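PDB 6PWS: Fc fragment of IgE receptor II from Bos taurus, which binds mannose-type sugars through a calcium ion in its C-type carbohydrate-recognition domain and, as CD23, probably also acts as a receptor for IgE. Local coordinates for residues S46-E51 and P85-N90; R63-G68 and V106-S111; S89-G94 and G112-A117. All blocks are in the same frame, centred on the assembly; numbering follows the deposited sequence.

In the fold
All three contacts lie within the one C-type lectin domain. Along the chain come 46-51, 63-68, 85-90, overlapping 89-94 at Ser89 and Asn90, then 106-111 and 112-117, so contact 1 and contact 3 each cross contact 2, whose segments alternate with theirs. Contacts 2 and 3 are closest, with centres about 9 Å apart; they share a sheet, in which strands 105-108 and 114-117 are antiparallel neighbours. The centre of contact 1 lies about 12 Å from that of contact 3 and about 14 Å from that of contact 2. Contacts 1 and 3 tie the loop after strand 79-80 to the start of helix 50-59 and to the strand carrying calcium ligands, while contact 2 pairs neighbouring strands of the sheet.

Contact 1: S46-E51 and P85-N90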
ATOM      1  N   SER A  46       3.351  -2.751  -3.131  1.00  4.04           N
ATOM      2  CA  SER A  46       3.611  -4.062  -2.556  1.00  4.17           C
ATOM      3  C   SER A  46       4.948  -4.033  -1.814  1.00  4.23           C
ATOM      4  O   SER A  46       5.914  -3.444  -2.302  1.00  5.81           O
ATOM      5  CB  SER A  46       3.666  -5.129  -3.654  1.00  4.61           C
ATOM      6  OG  SER A  46       2.476  -5.177  -4.429  1.00  5.07           O
ATOM      7  N   ILE A  47       5.010  -4.681  -0.646  1.00  4.14           N
ATOM      8  CA  ILE A  47       6.103  -4.470   0.309  1.00  4.32           C
ATOM      9  C   ILE A  47       6.741  -5.814   0.653  1.00  4.28           C
ATOM     10  O   ILE A  47       6.048  -6.731   1.119  1.00  5.15           O
ATOM     11  CB  ILE A  47       5.609  -3.762   1.587  1.00  4.25           C
ATOM     12  CG1 ILE A  47       4.827  -2.489   1.249  1.00  4.52           C
ATOM     13  CG2 ILE A  47       6.784  -3.456   2.511  1.00  4.61           C
ATOM     14  CD1 ILE A  47       4.117  -1.870   2.445  1.00  4.89           C
ATOM     15  N   HIS A  48       8.065  -5.927   0.469  1.00  4.62           N
ATOM     16  CA  HIS A  48       8.725  -7.225   0.525  1.00  5.14           C
ATOM     17  C   HIS A  48      10.015  -7.267   1.329  1.00  5.58           C
ATOM     18  O   HIS A  48      10.729  -8.281   1.272  1.00  6.83           O
ATOM     19  CB  HIS A  48       8.951  -7.769  -0.890  1.00  5.78           C
ATOM     20  CG  HIS A  48       7.671  -8.102  -1.577  1.00  5.97           C
ATOM     21  ND1 HIS A  48       6.893  -9.173  -1.192  1.00  5.85           N
ATOM     22  CD2 HIS A  48       6.984  -7.477  -2.562  1.00  7.17           C
ATOM     23  CE1 HIS A  48       5.801  -9.212  -1.932  1.00  6.82           C
ATOM     24  NE2 HIS A  48       5.831  -8.197  -2.773  1.00  7.75           N
ATOM     25  N   SER A  49      10.319  -6.240   2.119  1.00  5.39           N
ATOM     26  CA  SER A  49      11.517  -6.281   2.949  1.00  5.83           C
ATOM     27  C   SER A  49      11.410  -5.218   4.028  1.00  5.53           C
ATOM     28  O   SER A  49      10.673  -4.234   3.875  1.00  5.25           O
ATOM     29  CB  SER A  49      12.784  -6.029   2.115  1.00  6.63           C
ATOM     30  OG  SER A  49      12.828  -4.695   1.644  1.00  6.92           O
ATOM     31  N   PRO A  50      12.203  -5.352   5.097  1.00  5.85           N
ATOM     32  CA  PRO A  50      12.239  -4.291   6.108  1.00  6.14           C
ATOM     33  C   PRO A  50      12.812  -2.989   5.567  1.00  5.67           C
ATOM     34  O   PRO A  50      12.415  -1.912   6.024  1.00  5.87           O
ATOM     35  CB  PRO A  50      13.097  -4.899   7.234  1.00  7.42           C
ATOM     36  CG  PRO A  50      13.908  -5.962   6.574  1.00  7.83           C
ATOM     37  CD  PRO A  50      13.020  -6.523   5.487  1.00  6.80           C
ATOM     38  N   GLU A  51      13.744  -3.051   4.616  1.00  5.94           N
ATOM     39  CA  GLU A  51      14.322  -1.827   4.063  1.00  6.72           C
ATOM     40  C   GLU A  51      13.281  -1.057   3.257  1.00  5.97           C
ATOM     41  O   GLU A  51      13.190   0.178   3.345  1.00  6.25           O
ATOM     42  CB  GLU A  51      15.534  -2.175   3.199  1.00  8.90           C
ATOM     43  CG  GLU A  51      16.702  -2.805   3.962  1.00 11.06           C
ATOM     44  CD  GLU A  51      16.551  -4.301   4.273  1.00 12.07           C
ATOM     45  OE1 GLU A  51      15.660  -4.975   3.704  1.00 10.86           O
ATOM     46  OE2 GLU A  51      17.349  -4.800   5.101  1.00 15.07           O
ATOM     47  N   PRO A  85       5.109 -13.285  -3.078  1.00  6.50           N
ATOM     48  CA  PRO A  85       4.746 -13.984  -1.840  1.00  6.85           C
ATOM     49  C   PRO A  85       4.546 -13.073  -0.638  1.00  6.15           C
ATOM     50  O   PRO A  85       4.977 -11.915  -0.590  1.00  6.28           O
ATOM     51  CB  PRO A  85       5.933 -14.928  -1.607  1.00  8.12           C
ATOM     52  CG  PRO A  85       6.484 -15.155  -2.978  1.00  8.58           C
ATOM     53  CD  PRO A  85       6.357 -13.831  -3.657  1.00  7.67           C
ATOM     54  N   LEU A  86       3.903 -13.664   0.379  1.00  6.23           N
ATOM     55  CA  LEU A  86       3.678 -13.029   1.679  1.00  6.15           C
ATOM     56  C   LEU A  86       4.932 -13.242   2.534  1.00  6.17           C
ATOM     57  O   LEU A  86       4.964 -14.022   3.488  1.00  7.56           O
ATOM     58  CB  LEU A  86       2.436 -13.614   2.340  1.00  6.24           C
ATOM     59  CG  LEU A  86       1.143 -13.581   1.521  1.00  6.79           C
ATOM     60  CD1 LEU A  86      -0.019 -14.075   2.377  1.00  7.55           C
ATOM     61  CD2 LEU A  86       0.856 -12.185   0.945  1.00  6.75           C
ATOM     62  N   ASP A  87       6.003 -12.536   2.150  1.00  6.04           N
ATOM     63  CA  ASP A  87       7.340 -12.821   2.659  1.00  6.57           C
ATOM     64  C   ASP A  87       7.852 -11.799   3.668  1.00  6.38           C
ATOM     65  O   ASP A  87       8.910 -12.022   4.273  1.00  9.12           O
ATOM     66  CB  ASP A  87       8.326 -13.012   1.490  1.00  7.14           C
ATOM     67  CG  ASP A  87       8.312 -11.877   0.467  1.00  7.67           C
ATOM     68  OD1 ASP A  87       7.792 -10.781   0.762  1.00  6.76           O
ATOM     69  OD2 ASP A  87       8.836 -12.099  -0.648  1.00 10.61           O
ATOM     70  N   TYR A  88       7.117 -10.717   3.900  1.00  4.96           N
ATOM     71  CA  TYR A  88       7.488  -9.688   4.862  1.00  4.73           C
ATOM     72  C   TYR A  88       6.199  -9.090   5.404  1.00  4.48           C
ATOM     73  O   TYR A  88       5.311  -8.741   4.611  1.00  4.69           O
ATOM     74  CB  TYR A  88       8.334  -8.570   4.202  1.00  5.39           C
ATOM     75  CG  TYR A  88       8.463  -7.400   5.148  1.00  5.12           C
ATOM     76  CD1 TYR A  88       9.373  -7.426   6.207  1.00  5.21           C
ATOM     77  CD2 TYR A  88       7.591  -6.329   5.068  1.00  5.29           C
ATOM     78  CE1 TYR A  88       9.411  -6.403   7.143  1.00  5.34           C
ATOM     79  CE2 TYR A  88       7.614  -5.308   5.991  1.00  5.26           C
ATOM     80  CZ  TYR A  88       8.525  -5.349   7.031  1.00  5.09           C
ATOM     81  OH  TYR A  88       8.493  -4.330   7.941  1.00  5.82           O
ATOM     82  N   SER A  89       6.087  -8.916   6.725  1.00  4.24           N
ATOM     83  CA  SER A  89       4.927  -8.230   7.280  1.00  4.35           C
ATOM     84  C   SER A  89       5.326  -7.137   8.265  1.00  4.10           C
ATOM     85  O   SER A  89       6.384  -7.182   8.898  1.00  4.77           O
ATOM     86  CB  SER A  89       3.941  -9.192   7.949  1.00  4.29           C
ATOM     87  OG  SER A  89       4.548  -9.894   9.022  1.00  4.56           O
ATOM     88  N   ASN A  90       4.416  -6.175   8.426  1.00  4.23           N
ATOM     89  CA  ASN A  90       4.567  -5.089   9.384  1.00  4.34           C
ATOM     90  C   ASN A  90       3.246  -4.806  10.085  1.00  4.34           C
ATOM     91  O   ASN A  90       2.877  -3.644  10.292  1.00  4.63           O
ATOM     92  CB  ASN A  90       5.117  -3.832   8.712  1.00  4.63           C
ATOM     93  CG  ASN A  90       5.625  -2.819   9.705  1.00  5.09           C
ATOM     94  OD1 ASN A  90       6.263  -3.184  10.697  1.00  6.03           O
ATOM     95  ND2 ASN A  90       5.376  -1.534   9.442  1.00  5.59           N
TER
HETATM   96  O   HOH W   1       5.179  -9.352   1.977  1.00  4.76           O
HETATM   97  O   HOH W   2      11.557 -10.565  -0.074  1.00 32.16           O
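His48 and Asp87 meet through a single, nearly straight hydrogen bond: ND1 of His48 donates to OD1 of Asp87 at 2.7 Å. The acceptor lies in the imidazole plane, but the carboxylate itself is turned at a right angle to the ring, and the bond arrives on its syn side. Asp87 reaches back like this because its CG sits between its own N and carbonyl carbon (chi1 52°). The same ring edge also faces the backbone of Pro85, whose O lies 3.1 Å from His48 CE1.

Tyr88 has more of its surface covered than any other residue here. With CG anti to its N (chi1 169°), the ring lies flat against the chain at Ser49 and Pro50: the Ser49 C is over the ring centre, and CE1 comes within 3.6 Å of Pro50 N. Ile47 meets the ring at a slant, CG2 to Tyr88 CD2 at 3.9 Å, while Pro50 CD reaches Tyr88 CD1 from the Ser49 side of the ring, above its rim. Within the C-type lectin domain this joins the lead into helix 50-59 to the loop that follows strand 79-80. Ser49 is the N-cap of that helix, its OG bonded to the backbone of Glu52, and in the 85-90 loop Leu86 is the centre of an inverse gamma turn.

Two waters link the segments. Water 1 accepts from Tyr88 N at 3.1 Å and donates to Ile47 O; water 2 donates to His48 O at 2.8 Å and, weakly, to Asp87 OD2.

Farther out, the other ring nitrogen of His48, NE2, bonds to Asp82, so the imidazole is gripped between two carboxylates, which would probably favour its protonated form. Trp80 meets the ring as well, and Gln53 of helix 50-59 touches both Ile47 and Tyr88.

Contact 2: R63-G68 and V106-S111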
ATOM      1  N   ARG A  63      -2.109  10.505   8.672  1.00  4.44           N
ATOM      2  CA  ARG A  63      -3.521  10.171   8.797  1.00  4.96           C
ATOM      3  C   ARG A  63      -3.862   8.792   8.224  1.00  5.25           C
ATOM      4  O   ARG A  63      -5.027   8.380   8.292  1.00  7.12           O
ATOM      5  CB  ARG A  63      -4.397  11.258   8.170  1.00  5.67           C
ATOM      6  CG  ARG A  63      -4.405  12.543   8.968  1.00  6.56           C
ATOM      7  CD  ARG A  63      -5.430  13.558   8.454  1.00  7.74           C
ATOM      8  NE  ARG A  63      -5.070  14.087   7.144  1.00  8.00           N
ATOM      9  CZ  ARG A  63      -5.877  14.815   6.375  1.00  8.69           C
ATOM     10  NH1 ARG A  63      -7.107  15.115   6.782  1.00  9.98           N
ATOM     11  NH2 ARG A  63      -5.444  15.252   5.202  1.00  9.68           N
ATOM     12  N   GLY A  64      -2.886   8.067   7.689  1.00  4.37           N
ATOM     13  CA  GLY A  64      -3.102   6.727   7.166  1.00  4.64           C
ATOM     14  C   GLY A  64      -3.151   6.707   5.648  1.00  4.44           C
ATOM     15  O   GLY A  64      -3.490   7.701   4.999  1.00  5.92           O
ATOM     16  N   SER A  65      -2.816   5.549   5.064  1.00  3.97           N
ATOM     17  CA  SER A  65      -2.735   5.459   3.612  1.00  4.00           C
ATOM     18  C   SER A  65      -2.943   4.027   3.118  1.00  3.77           C
ATOM     19  O   SER A  65      -2.494   3.068   3.744  1.00  4.43           O
ATOM     20  CB  SER A  65      -1.397   6.000   3.093  1.00  4.62           C
ATOM     21  OG  SER A  65      -0.271   5.365   3.684  1.00  4.82           O
ATOM     22  N   TRP A  66      -3.587   3.893   1.965  1.00  3.62           N
ATOM     23  CA  TRP A  66      -3.806   2.569   1.397  1.00  3.83           C
ATOM     24  C   TRP A  66      -2.525   1.979   0.804  1.00  3.82           C
ATOM     25  O   TRP A  66      -1.715   2.686   0.191  1.00  4.35           O
ATOM     26  CB  TRP A  66      -4.841   2.638   0.281  1.00  4.13           C
ATOM     27  CG  TRP A  66      -6.240   2.931   0.712  1.00  4.41           C
ATOM     28  CD1 TRP A  66      -7.002   3.983   0.312  1.00  5.05           C
ATOM     29  CD2 TRP A  66      -7.059   2.156   1.597  1.00  4.54           C
ATOM     30  NE1 TRP A  66      -8.251   3.916   0.885  1.00  5.27           N
ATOM     31  CE2 TRP A  66      -8.312   2.797   1.675  1.00  4.96           C
ATOM     32  CE3 TRP A  66      -6.849   0.990   2.345  1.00  4.42           C
ATOM     33  CZ2 TRP A  66      -9.358   2.301   2.456  1.00  5.64           C
ATOM     34  CZ3 TRP A  66      -7.886   0.502   3.131  1.00  5.10           C
ATOM     35  CH2 TRP A  66      -9.126   1.157   3.174  1.00  5.76           C
ATOM     36  N   ILE A  67      -2.395   0.653   0.944  1.00  3.65           N
ATOM     37  CA  ILE A  67      -1.375  -0.129   0.261  1.00  3.76           C
ATOM     38  C   ILE A  67      -2.048  -1.237  -0.567  1.00  3.61           C
ATOM     39  O   ILE A  67      -3.256  -1.465  -0.500  1.00  4.11           O
ATOM     40  CB  ILE A  67      -0.302  -0.687   1.229  1.00  4.02           C
ATOM     41  CG1 ILE A  67      -0.870  -1.744   2.182  1.00  4.33           C
ATOM     42  CG2 ILE A  67       0.360   0.462   1.990  1.00  4.78           C
ATOM     43  CD1 ILE A  67       0.213  -2.465   2.995  1.00  5.25           C
ATOM     44  N   GLY A  68      -1.233  -1.933  -1.361  1.00  3.76           N
ATOM     45  CA  GLY A  68      -1.717  -2.898  -2.329  1.00  3.91           C
ATOM     46  C   GLY A  68      -1.865  -4.311  -1.793  1.00  3.70           C
ATOM     47  O   GLY A  68      -1.331  -5.265  -2.370  1.00  4.29           O
ATOM     48  N   VAL A 106      -5.998  -3.308   3.123  1.00  4.08           N
ATOM     49  CA  VAL A 106      -4.962  -2.965   4.095  1.00  4.00           C
ATOM     50  C   VAL A 106      -4.448  -1.548   3.890  1.00  3.63           C
ATOM     51  O   VAL A 106      -4.228  -1.085   2.762  1.00  4.12           O
ATOM     52  CB  VAL A 106      -3.818  -3.996   4.075  1.00  4.19           C
ATOM     53  CG1 VAL A 106      -2.765  -3.678   5.134  1.00  4.45           C
ATOM     54  CG2 VAL A 106      -4.370  -5.399   4.295  1.00  4.61           C
ATOM     55  N   MET A 107      -4.244  -0.870   5.019  1.00  4.10           N
ATOM     56  CA  MET A 107      -3.677   0.462   5.097  0.64  4.12           C
ATOM     57  C   MET A 107      -2.449   0.451   6.000  1.00  3.94           C
ATOM     58  O   MET A 107      -2.290  -0.428   6.856  1.00  4.56           O
ATOM     59  CB  MET A 107      -4.694   1.461   5.685  0.64  4.45           C
ATOM     60  CG  MET A 107      -5.020   1.181   7.157  0.64  5.23           C
ATOM     61  SD  MET A 107      -6.301   2.227   7.872  0.64  6.05           S
ATOM     62  CE  MET A 107      -5.451   3.805   7.915  0.64  6.39           C
ATOM     63  N   MET A 108      -1.589   1.453   5.803  1.00  4.27           N
ATOM     64  CA  MET A 108      -0.609   1.839   6.807  1.00  4.26           C
ATOM     65  C   MET A 108      -1.245   2.868   7.735  1.00  4.78           C
ATOM     66  O   MET A 108      -1.861   3.841   7.279  1.00  5.67           O
ATOM     67  CB  MET A 108       0.637   2.472   6.191  1.00  5.09           C
ATOM     68  CG  MET A 108       1.600   1.498   5.563  1.00  5.54           C
ATOM     69  SD  MET A 108       3.157   2.276   5.032  1.00  6.05           S
ATOM     70  CE  MET A 108       2.610   3.216   3.600  1.00  7.47           C
ATOM     71  N   LEU A 109      -1.084   2.659   9.038  1.00  4.89           N
ATOM     72  CA  LEU A 109      -1.337   3.697  10.025  1.00  5.28           C
ATOM     73  C   LEU A 109      -0.304   4.815   9.854  1.00  5.61           C
ATOM     74  O   LEU A 109       0.627   4.718   9.056  1.00  5.81           O
ATOM     75  CB  LEU A 109      -1.285   3.095  11.425  1.00  5.67           C
ATOM     76  CG  LEU A 109      -2.256   1.944  11.689  1.00  6.30           C
ATOM     77  CD1 LEU A 109      -1.986   1.355  13.065  1.00  7.41           C
ATOM     78  CD2 LEU A 109      -3.708   2.405  11.575  1.00  7.42           C
ATOM     79  N   GLY A 110      -0.446   5.891  10.631  1.00  6.28           N
ATOM     80  CA  GLY A 110       0.531   6.969  10.568  1.00  6.55           C
ATOM     81  C   GLY A 110       1.944   6.545  10.923  1.00  6.39           C
ATOM     82  O   GLY A 110       2.906   7.196  10.502  1.00  7.34           O
ATOM     83  N   SER A 111       2.086   5.465  11.697  1.00  6.18           N
ATOM     84  CA  SER A 111       3.356   4.887  12.109  1.00  6.48           C
ATOM     85  C   SER A 111       3.959   3.951  11.073  1.00  6.12           C
ATOM     86  O   SER A 111       5.050   3.412  11.309  1.00  7.41           O
ATOM     87  CB  SER A 111       3.105   4.035  13.354  1.00  6.48           C
ATOM     88  OG  SER A 111       2.224   2.979  12.972  1.00  6.43           O
TER
HETATM   89  O   HOH W   3       0.225   6.094   6.274  1.00  4.72           O
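Strands 65-67 and 106-108 run antiparallel with a strong twist, their short axes 130° apart in direction, Ser65 facing Met108 in a hydrogen-bonded pair and Trp66 facing Met107 in a non-hydrogen-bonded one. Met108 N gives to Ser65 O at 2.8 Å, and Ser65 N returns a bond to Met108 O at 3.0 Å. Beyond the non-hydrogen-bonded pair, Ile67 N donates to Val106 O almost straight. Met108 O is also approached by the CA of Gly64, 3.1 Å away in a CA-H...O contact; Gly64 has a positive phi of 104°, a conformation available mainly to glycine.

Ser65, Ile67 and Met108 meet on one side of the pair. The Met108 chain, bent at its last torsion, brings CE to 3.6 Å from Ser65 OG and also against Ile67 CG2, the two hydrophobic chains meeting at about a right angle. Ile67 CG1 is wedged between its own N and carbonyl carbon (chi1 67°), which carries CD1 to Val106 CG1 at 3.9 Å.

These are interior strands of the C-type lectin sheet: 65-67 has strand 123-131 parallel on its other side, and 105-108 passes on to 114-117.

Trp66 departs from the partner strand at CB, yet the indole swings round so that CE3 lies 3.4 Å from Val106 O, carbonyl against ring edge. Its NE1 bonds to Lys28 O, and Trp30 packs edge-to-face with it. Near the loop end, water 3 joins Ser65 OG, at 2.7 Å, to Leu109 O.

Contact 3: S89-G94 and G112-A117; sequences SNWQPG and GKWNDA. With CA (calcium ion), chain B; MMA (methyl alpha-D-mannopyranoside), chain D.
With CG anti to N (chi1 -165°), the amide of Asn90 reaches on to Gly112 and Lys113 from a CB that the backbone sets over the five-membered ring of Trp114; in Trp114 a chi2 near zero (-10°) spreads the indole beneath the Ser89-Asn90 backbone. Trp114, Asn115 and Asp116 are the WND motif of C-type lectins, and here they form much of strand 114-117.

Asn90 CB stands 3.8 Å from the centroid of that five-membered ring, a CH-pi contact over the face. Trp91 takes the indole differently: the edge of Trp114 points at the face of Trp91, a T-shaped pair with planes 78° apart. Two backbone bonds flank Trp91, Trp114 N to Asn90 O at 2.8 Å and Gln92 N to Trp114 O at 2.9 Å.

Lys113 bends back at chi2 so that NZ donates to Asn90 OD1 at 2.9 Å. Water 4 links the same ammonium to Trp91 O. Through its other branch, ND2, the amide makes a weak bond to Gly112 O.

Past the tryptophans, Asn115 and Asp116 join Glu95, Asn97 and Glu103 round the calcium ion, which also holds O3 and O4 of the mannoside. Asp116 OD2 accepts a hydrogen bond from Asp98 N, which helps hold the carboxylate for the metal. Asp116 grips the ion twice, OD1 at 2.4 Å and its backbone O at 2.5 Å.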
ATOM      1  N   SER A  89       6.087  -8.916   6.725  1.00  4.24           N
ATOM      2  CA  SER A  89       4.927  -8.230   7.280  1.00  4.35           C
ATOM      3  C   SER A  89       5.326  -7.137   8.265  1.00  4.10           C
ATOM      4  O   SER A  89       6.384  -7.182   8.898  1.00  4.77           O
ATOM      5  CB  SER A  89       3.941  -9.192   7.949  1.00  4.29           C
ATOM      6  OG  SER A  89       4.548  -9.894   9.022  1.00  4.56           O
ATOM      7  N   ASN A  90       4.416  -6.175   8.426  1.00  4.23           N
ATOM      8  CA  ASN A  90       4.567  -5.089   9.384  1.00  4.34           C
ATOM      9  C   ASN A  90       3.246  -4.806  10.085  1.00  4.34           C
ATOM     10  O   ASN A  90       2.877  -3.644  10.292  1.00  4.63           O
ATOM     11  CB  ASN A  90       5.117  -3.832   8.712  1.00  4.63           C
ATOM     12  CG  ASN A  90       5.625  -2.819   9.705  1.00  5.09           C
ATOM     13  OD1 ASN A  90       6.263  -3.184  10.697  1.00  6.03           O
ATOM     14  ND2 ASN A  90       5.376  -1.534   9.442  1.00  5.59           N
ATOM     15  N   TRP A  91       2.512  -5.854  10.477  1.00  4.24           N
ATOM     16  CA  TRP A  91       1.215  -5.668  11.107  1.00  4.39           C
ATOM     17  C   TRP A  91       1.326  -4.940  12.441  1.00  4.35           C
ATOM     18  O   TRP A  91       2.136  -5.304  13.302  1.00  4.73           O
ATOM     19  CB  TRP A  91       0.562  -7.032  11.359  1.00  4.56           C
ATOM     20  CG  TRP A  91       0.214  -7.800  10.123  1.00  4.52           C
ATOM     21  CD1 TRP A  91       0.773  -8.975   9.699  1.00  5.09           C
ATOM     22  CD2 TRP A  91      -0.790  -7.455   9.152  1.00  4.44           C
ATOM     23  NE1 TRP A  91       0.188  -9.383   8.525  1.00  5.44           N
ATOM     24  CE2 TRP A  91      -0.774  -8.469   8.169  1.00  4.98           C
ATOM     25  CE3 TRP A  91      -1.726  -6.413   9.041  1.00  4.60           C
ATOM     26  CZ2 TRP A  91      -1.670  -8.481   7.098  1.00  5.32           C
ATOM     27  CZ3 TRP A  91      -2.611  -6.423   7.971  1.00  5.14           C
ATOM     28  CH2 TRP A  91      -2.569  -7.447   7.012  1.00  5.49           C
ATOM     29  N   GLN A  92       0.453  -3.966  12.650  1.00  4.46           N
ATOM     30  CA  GLN A  92       0.208  -3.474  13.998  1.00  4.81           C
ATOM     31  C   GLN A  92      -0.173  -4.658  14.886  1.00  4.72           C
ATOM     32  O   GLN A  92      -0.935  -5.527  14.447  1.00  5.01           O
ATOM     33  CB  GLN A  92      -0.958  -2.475  13.939  1.00  5.10           C
ATOM     34  CG  GLN A  92      -1.436  -1.919  15.283  1.00  5.97           C
ATOM     35  CD  GLN A  92      -0.455  -0.962  15.928  1.00  7.90           C
ATOM     36  OE1 GLN A  92       0.532  -0.564  15.333  1.00  9.53           O
ATOM     37  NE2 GLN A  92      -0.711  -0.617  17.173  1.00 10.86           N
ATOM     38  N   PRO A  93       0.319  -4.735  16.124  1.00  5.15           N
ATOM     39  CA  PRO A  93      -0.080  -5.850  16.991  1.00  5.53           C
ATOM     40  C   PRO A  93      -1.591  -6.035  17.043  1.00  5.44           C
ATOM     41  O   PRO A  93      -2.352  -5.088  17.251  1.00  6.02           O
ATOM     42  CB  PRO A  93       0.510  -5.452  18.347  1.00  6.31           C
ATOM     43  CG  PRO A  93       1.782  -4.729  17.955  1.00  6.81           C
ATOM     44  CD  PRO A  93       1.380  -3.916  16.733  1.00  6.08           C
ATOM     45  N   GLY A  94      -2.020  -7.286  16.856  1.00  5.73           N
ATOM     46  CA  GLY A  94      -3.427  -7.634  16.868  1.00  5.77           C
ATOM     47  C   GLY A  94      -4.099  -7.585  15.513  1.00  5.17           C
ATOM     48  O   GLY A  94      -5.232  -8.076  15.378  1.00  5.72           O
ATOM     49  N   GLY A 112       3.258   3.696   9.966  1.00  5.45           N
ATOM     50  CA  GLY A 112       3.671   2.700   9.000  1.00  5.51           C
ATOM     51  C   GLY A 112       3.210   1.287   9.286  1.00  4.80           C
ATOM     52  O   GLY A 112       3.298   0.432   8.392  1.00  5.20           O
ATOM     53  N   LYS A 113       2.724   1.006  10.499  1.00  4.72           N
ATOM     54  CA  LYS A 113       2.236  -0.328  10.832  1.00  4.54           C
ATOM     55  C   LYS A 113       0.944  -0.607  10.069  1.00  3.97           C
ATOM     56  O   LYS A 113       0.129   0.287   9.837  1.00  5.08           O
ATOM     57  CB  LYS A 113       2.005  -0.447  12.336  1.00  5.04           C
ATOM     58  CG  LYS A 113       3.273  -0.405  13.186  1.00  5.61           C
ATOM     59  CD  LYS A 113       4.090  -1.677  13.053  1.00  5.95           C
ATOM     60  CE  LYS A 113       5.411  -1.606  13.802  1.00  7.04           C
ATOM     61  NZ  LYS A 113       6.218  -2.811  13.533  1.00  7.66           N
ATOM     62  N   TRP A 114       0.747  -1.867   9.682  1.00  4.04           N
ATOM     63  CA  TRP A 114      -0.375  -2.224   8.832  1.00  4.06           C
ATOM     64  C   TRP A 114      -1.625  -2.551   9.644  1.00  4.00           C
ATOM     65  O   TRP A 114      -1.561  -3.174  10.708  1.00  4.46           O
ATOM     66  CB  TRP A 114      -0.054  -3.427   7.949  1.00  4.15           C
ATOM     67  CG  TRP A 114       1.183  -3.332   7.110  1.00  3.90           C
ATOM     68  CD1 TRP A 114       1.977  -2.241   6.868  1.00  4.19           C
ATOM     69  CD2 TRP A 114       1.772  -4.422   6.401  1.00  4.21           C
ATOM     70  NE1 TRP A 114       3.020  -2.588   6.039  1.00  4.27           N
ATOM     71  CE2 TRP A 114       2.919  -3.924   5.747  1.00  4.41           C
ATOM     72  CE3 TRP A 114       1.436  -5.775   6.254  1.00  4.79           C
ATOM     73  CZ2 TRP A 114       3.754  -4.741   4.989  1.00  4.75           C
ATOM     74  CZ3 TRP A 114       2.263  -6.581   5.490  1.00  4.95           C
ATOM     75  CH2 TRP A 114       3.408  -6.064   4.865  1.00  5.01           C
ATOM     76  N   ASN A 115      -2.775  -2.167   9.094  1.00  4.31           N
ATOM     77  CA  ASN A 115      -4.077  -2.456   9.670  1.00  4.42           C
ATOM     78  C   ASN A 115      -5.031  -2.831   8.540  1.00  4.09           C
ATOM     79  O   ASN A 115      -5.092  -2.124   7.531  1.00  4.51           O
ATOM     80  CB  ASN A 115      -4.623  -1.214  10.389  1.00  4.82           C
ATOM     81  CG  ASN A 115      -6.036  -1.409  10.860  1.00  5.34           C
ATOM     82  OD1 ASN A 115      -6.356  -2.452  11.439  1.00  5.32           O
ATOM     83  ND2 ASN A 115      -6.896  -0.437  10.604  1.00  7.03           N
ATOM     84  N   ASP A 116      -5.786  -3.918   8.703  1.00  4.18           N
ATOM     85  CA  ASP A 116      -6.922  -4.150   7.817  1.00  4.24           C
ATOM     86  C   ASP A 116      -8.054  -3.192   8.175  1.00  4.25           C
ATOM     87  O   ASP A 116      -8.350  -2.959   9.355  1.00  4.80           O
ATOM     88  CB  ASP A 116      -7.372  -5.629   7.797  1.00  4.33           C
ATOM     89  CG  ASP A 116      -7.831  -6.185   9.140  1.00  4.26           C
ATOM     90  OD1 ASP A 116      -7.458  -5.630  10.198  1.00  4.45           O
ATOM     91  OD2 ASP A 116      -8.526  -7.222   9.092  1.00  4.87           O
ATOM     92  N   ALA A 117      -8.669  -2.616   7.144  1.00  4.56           N
ATOM     93  CA  ALA A 117      -9.696  -1.600   7.317  1.00  5.01           C
ATOM     94  C   ALA A 117     -10.883  -1.885   6.408  1.00  4.66           C
ATOM     95  O   ALA A 117     -10.815  -2.668   5.457  1.00  5.19           O
ATOM     96  CB  ALA A 117      -9.119  -0.213   7.013  1.00  5.79           C
TER
HETATM   97 CA    CA B 301      -8.298  -3.936  11.628  1.00  4.66          CA
HETATM   98  C1  MMA D 303     -10.970   0.220  14.646  0.50 12.76           C
HETATM   99  C2  MMA D 303     -10.499  -0.030  13.221  0.50  8.89           C
HETATM  100  C3  MMA D 303     -10.010  -1.427  13.130  0.50  7.83           C
HETATM  101  C4  MMA D 303      -8.870  -1.676  14.075  0.50  5.95           C
HETATM  102  C5  MMA D 303      -9.256  -1.322  15.510  0.50  8.42           C
HETATM  103  C6  MMA D 303      -8.043  -1.363  16.392  0.50  9.98           C
HETATM  104  C7  MMA D 303     -12.498  -0.735  16.186  0.50 25.35           C
HETATM  105  O1  MMA D 303     -11.975  -0.674  14.878  0.50 30.17           O
HETATM  106  O2  MMA D 303      -9.436   0.863  12.844  0.50 10.84           O
HETATM  107  O3  MMA D 303      -9.532  -1.709  11.797  0.50  5.13           O
HETATM  108  O4  MMA D 303      -8.504  -3.048  13.948  0.50  5.83           O
HETATM  109  O5  MMA D 303      -9.836   0.029  15.604  0.50 10.90           O
HETATM  110  O6  MMA D 303      -8.416  -1.009  17.697  0.50 13.86           O
HETATM  111  O   HOH W   4       4.723  -5.111  14.221  1.00  8.03           O